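Local atomic coordinates of glycosyl hydrolase family 2, TIM barrel domain protein (Faecalibacterium prausnitzii A2-165, PDB entry 6ED2), a protein that probably hydrolyses beta-glucuronides, removing the glucuronic acid unit, as a gut bacterial beta-glucuronidase of glycosyl hydrolase family 2. Residues E323-D326 with I327-R330; A75-C78 with D79-D83; A360-I363 with Y364-A367; T82-A85 with S86-C90. All blocks are in the same frame, centred on the assembly; numbering follows the deposited sequence.

Overall arrangement
Along the chain the order is contact 2, contact 4, contact 1, contact 3. Contacts 2 and 4 lie in the sugar-binding domain, share T82 and D83, and have centres about 7 Å apart: the chain leaves strand 75-76, turns, and enters helix 84-87. Contacts 1 and 3 lie in the TIM barrel domain, in the loop after strand 312-320 and on helix 361-370, with centres about 16 Å apart. Contact 1 is the go-between: S76 of contact 2 is probably hydrogen-bonded to R328 and R330, and E323 reaches A360 of contact 3. Segment 323-330 is thus one place where the two domains meet, while contacts 3 and 4, centres about 30 Å apart, do not touch.

Contact 1. Residues E323-D326 with I327-R330; sequences EDAD and IRGR
Segments 323-326 and 327-330 reverse direction, running 176° apart, and A325 N donates to G329 O at 3.2 Å. The bend is a classic gamma turn centred on I327, whose phi is positive; it is closed by R328 N donating to D326 O at 2.7 Å. Between A325 O and G329 N a water bridges the two arms of the loop, donating to the first and accepting from the second.

R330 does most of the side-chain work. With CG anti to its carbonyl carbon (chi1 -47°) and a bend at chi2, the R330 chain curls round E323 O. R330 CG lies 3.2 Å from E323 O, and R330 NH1 donates to E323 O at 3.0 Å. E323 O lies in the guanidinium plane, yet NH1 meets it from well above the carbonyl plane. A second water ties NH1 to D324 OD1, while NH2 is held by Y191 O. An alanine in place of R330 takes the guanidinium away, and E323 O would probably lack a side-chain donor and D324's water an anchor. Salt bridges hold E323 to R198 and D324 and D326 to R604; D326 OD2 is also hydrogen-bonded to Q605 NE2. The bent R328 chain brings the edge of its guanidinium to the A325 methyl, R328 NE 4.3 Å from A325 CB, and its NH2 makes a salt bridge to D333 of the second subunit. The whole reversal sits in the barrel-domain loop between strand 312-320 and helix 334-347, with E323 OE2 reaching A360 N just ahead of helix 361-370.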
loop_
_atom_site.group_PDB
_atom_site.type_symbol
_atom_site.label_atom_id
_atom_site.label_comp_id
_atom_site.label_asym_id
_atom_site.label_seq_id
_atom_site.Cartn_x
_atom_site.Cartn_y
_atom_site.Cartn_z
ATOM N N GLU A 323 0.829 24.947 -1.040
ATOM C CA GLU A 323 2.259 24.914 -1.327
ATOM C C GLU A 323 2.823 23.848 -0.395
ATOM O O GLU A 323 3.123 24.099 0.774
ATOM C CB GLU A 323 2.901 26.280 -1.131
ATOM C CG GLU A 323 2.602 27.264 -2.246
ATOM C CD GLU A 323 3.341 28.584 -2.045
ATOM O OE1 GLU A 323 3.158 29.214 -0.969
ATOM O OE2 GLU A 323 4.118 28.976 -2.944
ATOM N N ASP A 324 2.912 22.624 -0.909
ATOM C CA ASP A 324 3.222 21.474 -0.073
ATOM C C ASP A 324 3.786 20.381 -0.971
ATOM O O ASP A 324 3.233 20.122 -2.044
ATOM C CB ASP A 324 1.952 20.991 0.659
ATOM C CG ASP A 324 2.134 19.639 1.338
ATOM O OD1 ASP A 324 2.273 19.614 2.580
ATOM O OD2 ASP A 324 2.116 18.596 0.634
ATOM N N ALA A 325 4.879 19.756 -0.536
ATOM C CA ALA A 325 5.453 18.615 -1.244
ATOM C C ALA A 325 6.331 17.851 -0.263
ATOM O O ALA A 325 6.636 18.338 0.830
ATOM C CB ALA A 325 6.249 19.051 -2.488
ATOM N N ASP A 326 6.735 16.642 -0.666
ATOM C CA ASP A 326 7.648 15.846 0.160
ATOM C C ASP A 326 8.951 16.595 0.428
ATOM O O ASP A 326 9.433 17.363 -0.410
ATOM C CB ASP A 326 7.962 14.506 -0.510
ATOM C CG ASP A 326 6.791 13.517 -0.434
ATOM O OD1 ASP A 326 6.015 13.563 0.549
ATOM O OD2 ASP A 326 6.657 12.681 -1.358
ATOM N N ILE A 327 9.478 16.410 1.638
ATOM C CA ILE A 327 10.808 16.880 2.021
ATOM C C ILE A 327 10.871 18.392 2.244
ATOM O O ILE A 327 11.318 18.846 3.306
ATOM C CB ILE A 327 11.863 16.427 0.988
ATOM C CG1 ILE A 327 11.865 14.892 0.890
ATOM C CG2 ILE A 327 13.228 16.975 1.362
ATOM C CD1 ILE A 327 12.962 14.310 0.014
ATOM N N ARG A 328 10.443 19.185 1.266
ATOM C CA ARG A 328 10.703 20.627 1.284
ATOM C C ARG A 328 9.620 21.460 1.983
ATOM O O ARG A 328 9.758 22.690 2.053
ATOM C CB ARG A 328 10.876 21.153 -0.148
ATOM C CG ARG A 328 9.557 21.467 -0.867
ATOM C CD ARG A 328 9.746 21.518 -2.401
ATOM N NE ARG A 328 10.305 20.260 -2.876
ATOM C CZ ARG A 328 11.582 20.082 -3.205
ATOM N NH1 ARG A 328 12.445 21.099 -3.156
ATOM N NH2 ARG A 328 11.990 18.882 -3.598
ATOM N N GLY A 329 8.558 20.847 2.487
ATOM C CA GLY A 329 7.493 21.634 3.106
ATOM C C GLY A 329 6.833 22.550 2.101
ATOM O O GLY A 329 6.331 22.097 1.069
ATOM N N ARG A 330 6.844 23.861 2.360
ATOM C CA ARG A 330 6.249 24.827 1.437
ATOM C C ARG A 330 7.279 25.458 0.508
ATOM O O ARG A 330 6.948 26.410 -0.211
ATOM C CB ARG A 330 5.501 25.932 2.196
ATOM C CG ARG A 330 4.585 25.404 3.282
ATOM C CD ARG A 330 3.278 26.219 3.485
ATOM N NE ARG A 330 2.578 25.607 4.618
ATOM C CZ ARG A 330 1.843 24.502 4.520
ATOM N NH1 ARG A 330 1.667 23.912 3.342
ATOM N NH2 ARG A 330 1.297 23.975 5.603
HETATM O O HOH W 1 6.204 29.085 -1.217
HETATM O O HOH W 2 5.894 26.644 -3.313
HETATM O O HOH W 3 0.820 21.255 4.272
HETATM O O HOH W 4 7.890 18.319 3.280
#

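Contact 2. Residues A75-C78 with D79-D83; sequences ASFC and DLFTD
F77 O is the atom that F81 and L80 gather round: F81 CE2 comes within 3.2 Å of it, and L80 N gives it a weak hydrogen bond at 3.5 Å. The two phenyl rings approach at a slant, F77 CD1 being 3.9 Å from F81 CE2, and C78 O lies at the edge of the F81 ring, in its plane. F77 CG is wedged between its backbone N and carbonyl carbon (chi1 69°), which turns the ring back over its own chain; C78 SG then rests 4.0 Å above one face, toward the rim. C78 and D79 at the corner have the backbone angles of a type I beta turn, by which the chain leaves strand 75-76 of the sugar-binding domain for helix 84-87. Two waters pin the bend: one spans S76 O and D79 N, the other donates to both C78 O and F81 O. Further out, the F77 ring meets F50 and F93 edge-to-face, L80 packs on M71 and on K338 of the second subunit, and Y193 OH is hydrogen-bonded to D79 OD2. S76 OG, in turn, accepts from R330 N in the barrel domain.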
loop_
_atom_site.group_PDB
_atom_site.type_symbol
_atom_site.label_atom_id
_atom_site.label_comp_id
_atom_site.label_asym_id
_atom_site.label_seq_id
_atom_site.Cartn_x
_atom_site.Cartn_y
_atom_site.Cartn_z
ATOM N N ALA A 75 13.310 26.342 1.413
ATOM C CA ALA A 75 12.654 25.147 1.930
ATOM C C ALA A 75 12.059 25.493 3.285
ATOM O O ALA A 75 12.506 26.435 3.953
ATOM C CB ALA A 75 13.630 23.961 2.064
ATOM N N SER A 76 11.039 24.734 3.681
ATOM C CA SER A 76 10.736 24.636 5.100
ATOM C C SER A 76 11.854 23.845 5.755
ATOM O O SER A 76 12.428 22.940 5.141
ATOM C CB SER A 76 9.399 23.929 5.343
ATOM O OG SER A 76 8.327 24.581 4.676
ATOM N N PHE A 77 12.176 24.189 7.007
ATOM C CA PHE A 77 13.229 23.437 7.675
ATOM C C PHE A 77 12.737 22.109 8.246
ATOM O O PHE A 77 13.554 21.208 8.445
ATOM C CB PHE A 77 13.902 24.287 8.775
ATOM C CG PHE A 77 13.026 24.581 9.995
ATOM C CD1 PHE A 77 12.819 23.621 10.987
ATOM C CD2 PHE A 77 12.454 25.837 10.162
ATOM C CE1 PHE A 77 12.035 23.895 12.131
ATOM C CE2 PHE A 77 11.669 26.129 11.302
ATOM C CZ PHE A 77 11.454 25.148 12.282
ATOM N N CYS A 78 11.425 21.941 8.443
ATOM C CA CYS A 78 10.920 20.936 9.390
ATOM C C CYS A 78 11.183 19.497 8.931
ATOM O O CYS A 78 11.576 18.650 9.741
ATOM C CB CYS A 78 9.417 21.148 9.634
ATOM S SG CYS A 78 8.882 22.890 9.807
ATOM N N ASP A 79 10.923 19.181 7.657
ATOM C CA ASP A 79 10.922 17.788 7.207
ATOM C C ASP A 79 12.290 17.303 6.731
ATOM O O ASP A 79 12.398 16.180 6.220
ATOM C CB ASP A 79 9.902 17.591 6.083
ATOM C CG ASP A 79 8.482 17.510 6.597
ATOM O OD1 ASP A 79 8.302 17.558 7.841
ATOM O OD2 ASP A 79 7.549 17.403 5.757
ATOM N N LEU A 80 13.324 18.126 6.861
ATOM C CA LEU A 80 14.670 17.699 6.512
ATOM C C LEU A 80 15.295 16.859 7.617
ATOM O O LEU A 80 16.157 16.019 7.330
ATOM C CB LEU A 80 15.540 18.927 6.209
ATOM C CG LEU A 80 14.962 19.760 5.052
ATOM C CD1 LEU A 80 15.751 21.000 4.843
ATOM C CD2 LEU A 80 14.967 18.933 3.783
ATOM N N PHE A 81 14.860 17.050 8.864
ATOM C CA PHE A 81 15.463 16.403 10.023
ATOM C C PHE A 81 14.882 15.011 10.259
ATOM O O PHE A 81 13.798 14.665 9.778
ATOM C CB PHE A 81 15.256 17.251 11.279
ATOM C CG PHE A 81 15.882 18.613 11.195
ATOM C CD1 PHE A 81 17.231 18.784 11.440
ATOM C CD2 PHE A 81 15.123 19.719 10.861
ATOM C CE1 PHE A 81 17.816 20.039 11.366
ATOM C CE2 PHE A 81 15.706 20.979 10.782
ATOM C CZ PHE A 81 17.060 21.135 11.031
ATOM N N THR A 82 15.615 14.214 11.032
ATOM C CA THR A 82 15.134 12.888 11.393
ATOM C C THR A 82 14.526 12.816 12.786
ATOM O O THR A 82 13.958 11.775 13.130
ATOM C CB THR A 82 16.268 11.866 11.295
ATOM O OG1 THR A 82 17.391 12.341 12.040
ATOM C CG2 THR A 82 16.667 11.668 9.834
ATOM N N ASP A 83 14.630 13.875 13.594
ATOM C CA ASP A 83 14.088 13.902 14.953
ATOM C C ASP A 83 12.880 14.835 15.041
ATOM O O ASP A 83 12.838 15.880 14.381
ATOM C CB ASP A 83 15.153 14.350 15.951
ATOM C CG ASP A 83 15.539 15.801 15.763
ATOM O OD1 ASP A 83 16.023 16.147 14.667
ATOM O OD2 ASP A 83 15.350 16.601 16.700
HETATM O O HOH W 5 10.899 20.686 5.280
HETATM O O HOH W 6 11.335 16.085 10.185
#

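Contact 3. Residues A360-I363 with Y364-A367; sequences AEEI and YQMA
A360 O looks at the rim of the Y364 ring, 3.3 Å from CD2, where the chain enters helix 361-370, the helix of a beta-alpha-beta unit between barrel strands 351-353 and 373-377. The same oxygen accepts from I363 N, so the first helical turn is already closed as the ring swings past it. The phenol end of Y364 is fixed further off, by D376 OD1 and Y359 N.

At E361 the carbonyl serves two neighbours. Q365 N donates to E361 O at 3.0 Å, almost straight on to the carbonyl, and Q365 CG follows at 3.4 Å from that oxygen; E361 O also lies in the plane of the Y364 ring, off its edge. Q365 CG stands anti to its carbonyl carbon (chi1 -61°), and the extended chain beyond it runs back toward the start of the helix, bringing NE2 to within 4.1 Å of E361 CB.

E362 runs alongside Q365, the two pointing the same way with carboxylate and amide planes 37° apart. The amide oxygen of Q365 faces the glutamate's methylene, OE1 4.1 Å from E362 CG, while E362 OE2 is hydrogen-bonded to Y30 OH. A serine in place of Q365 is too short to reach back, and E361 CB and E362 CG would probably lose the amide that lies against them. E362 O receives M366 N at 3.1 Å.

I363 turns its side chain to V337 of helix 334-347, and I363 O accepts a nearly straight bond from A367 N, 3.0 Å long at 169°.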
loop_
_atom_site.group_PDB
_atom_site.type_symbol
_atom_site.label_atom_id
_atom_site.label_comp_id
_atom_site.label_asym_id
_atom_site.label_seq_id
_atom_site.Cartn_x
_atom_site.Cartn_y
_atom_site.Cartn_z
ATOM N N ALA A 360 3.894 31.552 -3.947
ATOM C CA ALA A 360 5.063 32.122 -4.610
ATOM C C ALA A 360 4.661 32.723 -5.948
ATOM O O ALA A 360 3.841 32.158 -6.673
ATOM C CB ALA A 360 6.145 31.060 -4.832
ATOM N N GLU A 361 5.255 33.877 -6.272
ATOM C CA GLU A 361 4.940 34.568 -7.520
ATOM C C GLU A 361 5.061 33.646 -8.726
ATOM O O GLU A 361 4.278 33.760 -9.678
ATOM C CB GLU A 361 5.863 35.786 -7.699
ATOM C CG GLU A 361 5.731 36.904 -6.649
ATOM C CD GLU A 361 6.672 36.764 -5.449
ATOM O OE1 GLU A 361 6.864 35.630 -4.941
ATOM O OE2 GLU A 361 7.215 37.804 -4.993
ATOM N N GLU A 362 6.045 32.729 -8.709
ATOM C CA GLU A 362 6.305 31.871 -9.867
ATOM C C GLU A 362 5.090 31.029 -10.255
ATOM O O GLU A 362 4.902 30.717 -11.437
ATOM C CB GLU A 362 7.509 30.966 -9.569
ATOM C CG GLU A 362 8.838 31.715 -9.539
ATOM C CD GLU A 362 9.152 32.372 -8.208
ATOM O OE1 GLU A 362 8.239 32.595 -7.359
ATOM O OE2 GLU A 362 10.346 32.675 -8.011
ATOM N N ILE A 363 4.251 30.652 -9.289
ATOM C CA ILE A 363 3.046 29.888 -9.617
ATOM C C ILE A 363 2.046 30.744 -10.406
ATOM O O ILE A 363 1.393 30.254 -11.336
ATOM C CB ILE A 363 2.438 29.307 -8.325
ATOM C CG1 ILE A 363 3.383 28.241 -7.752
ATOM C CG2 ILE A 363 1.034 28.735 -8.571
ATOM C CD1 ILE A 363 3.092 27.860 -6.323
ATOM N N TYR A 364 1.908 32.035 -10.060
ATOM C CA TYR A 364 1.031 32.915 -10.836
ATOM C C TYR A 364 1.597 33.153 -12.224
ATOM O O TYR A 364 0.846 33.234 -13.210
ATOM C CB TYR A 364 0.838 34.271 -10.142
ATOM C CG TYR A 364 0.344 34.204 -8.713
ATOM C CD1 TYR A 364 -0.989 34.493 -8.403
ATOM C CD2 TYR A 364 1.208 33.858 -7.672
ATOM C CE1 TYR A 364 -1.454 34.430 -7.076
ATOM C CE2 TYR A 364 0.760 33.787 -6.359
ATOM C CZ TYR A 364 -0.580 34.092 -6.064
ATOM O OH TYR A 364 -1.027 34.023 -4.764
ATOM N N GLN A 365 2.921 33.306 -12.312
ATOM C CA GLN A 365 3.545 33.499 -13.615
ATOM C C GLN A 365 3.248 32.319 -14.532
ATOM O O GLN A 365 2.966 32.500 -15.724
ATOM C CB GLN A 365 5.049 33.703 -13.439
ATOM C CG GLN A 365 5.409 34.948 -12.600
ATOM C CD GLN A 365 6.900 35.010 -12.252
ATOM O OE1 GLN A 365 7.684 34.152 -12.666
ATOM N NE2 GLN A 365 7.293 36.032 -11.507
ATOM N N MET A 366 3.264 31.101 -13.982
ATOM C CA MET A 366 2.953 29.933 -14.804
ATOM C C MET A 366 1.475 29.900 -15.164
ATOM O O MET A 366 1.119 29.561 -16.297
ATOM C CB MET A 366 3.364 28.636 -14.089
ATOM C CG MET A 366 2.941 27.367 -14.860
ATOM S SD MET A 366 4.069 25.937 -14.813
ATOM C CE MET A 366 5.520 26.674 -15.573
ATOM N N ALA A 367 0.597 30.215 -14.202
ATOM C CA ALA A 367 -0.824 30.361 -14.532
ATOM C C ALA A 367 -1.022 31.392 -15.638
ATOM O O ALA A 367 -1.824 31.181 -16.552
ATOM C CB ALA A 367 -1.627 30.740 -13.290
#

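Contact 4. Residues T82-A85 with S86-C90; sequences TDKA and SREYC
Helix 84-87, a single short turn in the sugar-binding domain, is capped at its start by D83, which holds S86 through one carboxylate oxygen. D83 OD2 accepts twice: from S86 OG at 2.9 Å, on its syn lone pair, and from S86 N at 3.2 Å, which comes in from above the carboxylate plane. With chi1 at 68° the D83 carboxylate folds back over the opening turn. The backbone then closes with R87 N donating to D83 O. One residue on, E88 N donates to K84 O at 2.8 Å.

On another side of the turn K84 and R87 lie alongside each other and point the same way. K84 CG rests 3.8 Å above one face of the R87 guanidinium, toward its rim, while in that group's plane NH2 makes a salt bridge to E88 OE2 at 2.7 Å, using the anti lone pair. K84 CG also touches E88 CG at 4.0 Å, so the lysine's methylene chain is packed against both.

K84 NZ and R87 NH2 come to 4.5 Å of each other, but both are salt-bridged to E589, and S549 O of the third subunit accepts from K84 NZ and R87 NH1. The paired positive charges are therefore probably well compensated, and they join this helix to the barrel domain and to a neighbouring subunit at once.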
loop_
_atom_site.group_PDB
_atom_site.type_symbol
_atom_site.label_atom_id
_atom_site.label_comp_id
_atom_site.label_asym_id
_atom_site.label_seq_id
_atom_site.Cartn_x
_atom_site.Cartn_y
_atom_site.Cartn_z
ATOM N N THR A 82 15.615 14.214 11.032
ATOM C CA THR A 82 15.134 12.888 11.393
ATOM C C THR A 82 14.526 12.816 12.786
ATOM O O THR A 82 13.958 11.775 13.130
ATOM C CB THR A 82 16.268 11.866 11.295
ATOM O OG1 THR A 82 17.391 12.341 12.040
ATOM C CG2 THR A 82 16.667 11.668 9.834
ATOM N N ASP A 83 14.630 13.875 13.594
ATOM C CA ASP A 83 14.088 13.902 14.953
ATOM C C ASP A 83 12.880 14.835 15.041
ATOM O O ASP A 83 12.838 15.880 14.381
ATOM C CB ASP A 83 15.153 14.350 15.951
ATOM C CG ASP A 83 15.539 15.801 15.763
ATOM O OD1 ASP A 83 16.023 16.147 14.667
ATOM O OD2 ASP A 83 15.350 16.601 16.700
ATOM N N LYS A 84 11.911 14.468 15.890
ATOM C CA LYS A 84 10.645 15.193 15.944
ATOM C C LYS A 84 10.780 16.565 16.620
ATOM O O LYS A 84 10.042 17.496 16.273
ATOM C CB LYS A 84 9.586 14.333 16.656
ATOM C CG LYS A 84 8.184 14.948 16.667
ATOM C CD LYS A 84 7.139 14.000 17.229
ATOM C CE LYS A 84 7.060 12.728 16.413
ATOM N NZ LYS A 84 5.737 12.068 16.576
ATOM N N ALA A 85 11.706 16.715 17.577
ATOM C CA ALA A 85 11.879 18.002 18.250
ATOM C C ALA A 85 12.268 19.096 17.263
ATOM O O ALA A 85 11.827 20.242 17.389
ATOM C CB ALA A 85 12.931 17.895 19.356
ATOM N N SER A 86 13.092 18.763 16.274
ATOM C CA SER A 86 13.434 19.740 15.248
ATOM C C SER A 86 12.276 19.946 14.286
ATOM O O SER A 86 11.989 21.083 13.891
ATOM C CB SER A 86 14.681 19.286 14.489
ATOM O OG SER A 86 15.772 19.121 15.380
ATOM N N ARG A 87 11.595 18.861 13.889
ATOM C CA ARG A 87 10.451 19.030 12.995
ATOM C C ARG A 87 9.407 19.941 13.624
ATOM O O ARG A 87 8.846 20.809 12.948
ATOM C CB ARG A 87 9.827 17.685 12.627
ATOM C CG ARG A 87 8.758 17.792 11.538
ATOM C CD ARG A 87 7.812 16.574 11.548
ATOM N NE ARG A 87 6.836 16.663 12.627
ATOM C CZ ARG A 87 6.223 15.622 13.200
ATOM N NH1 ARG A 87 6.472 14.378 12.809
ATOM N NH2 ARG A 87 5.343 15.829 14.177
ATOM N N GLU A 88 9.161 19.787 14.922
ATOM C CA GLU A 88 8.118 20.547 15.607
ATOM C C GLU A 88 8.647 21.807 16.290
ATOM O O GLU A 88 7.903 22.440 17.047
ATOM C CB GLU A 88 7.412 19.655 16.636
ATOM C CG GLU A 88 6.547 18.536 16.035
ATOM C CD GLU A 88 5.150 19.017 15.610
ATOM O OE1 GLU A 88 4.787 20.173 15.907
ATOM O OE2 GLU A 88 4.402 18.240 14.975
ATOM N N TYR A 89 9.913 22.175 16.062
ATOM C CA TYR A 89 10.482 23.337 16.736
ATOM C C TYR A 89 9.619 24.577 16.535
ATOM O O TYR A 89 9.241 24.924 15.404
ATOM C CB TYR A 89 11.893 23.631 16.232
ATOM C CG TYR A 89 12.469 24.837 16.927
ATOM C CD1 TYR A 89 13.096 24.708 18.168
ATOM C CD2 TYR A 89 12.353 26.113 16.378
ATOM C CE1 TYR A 89 13.621 25.807 18.828
ATOM C CE2 TYR A 89 12.866 27.232 17.040
ATOM C CZ TYR A 89 13.499 27.068 18.262
ATOM O OH TYR A 89 14.022 28.157 18.923
ATOM N N CYS A 90 9.335 25.266 17.636
ATOM C CA CYS A 90 8.488 26.454 17.609
ATOM C C CYS A 90 9.175 27.558 18.400
ATOM O O CYS A 90 9.413 27.404 19.602
ATOM C CB CYS A 90 7.098 26.152 18.177
ATOM S SG CYS A 90 5.913 27.535 17.987
#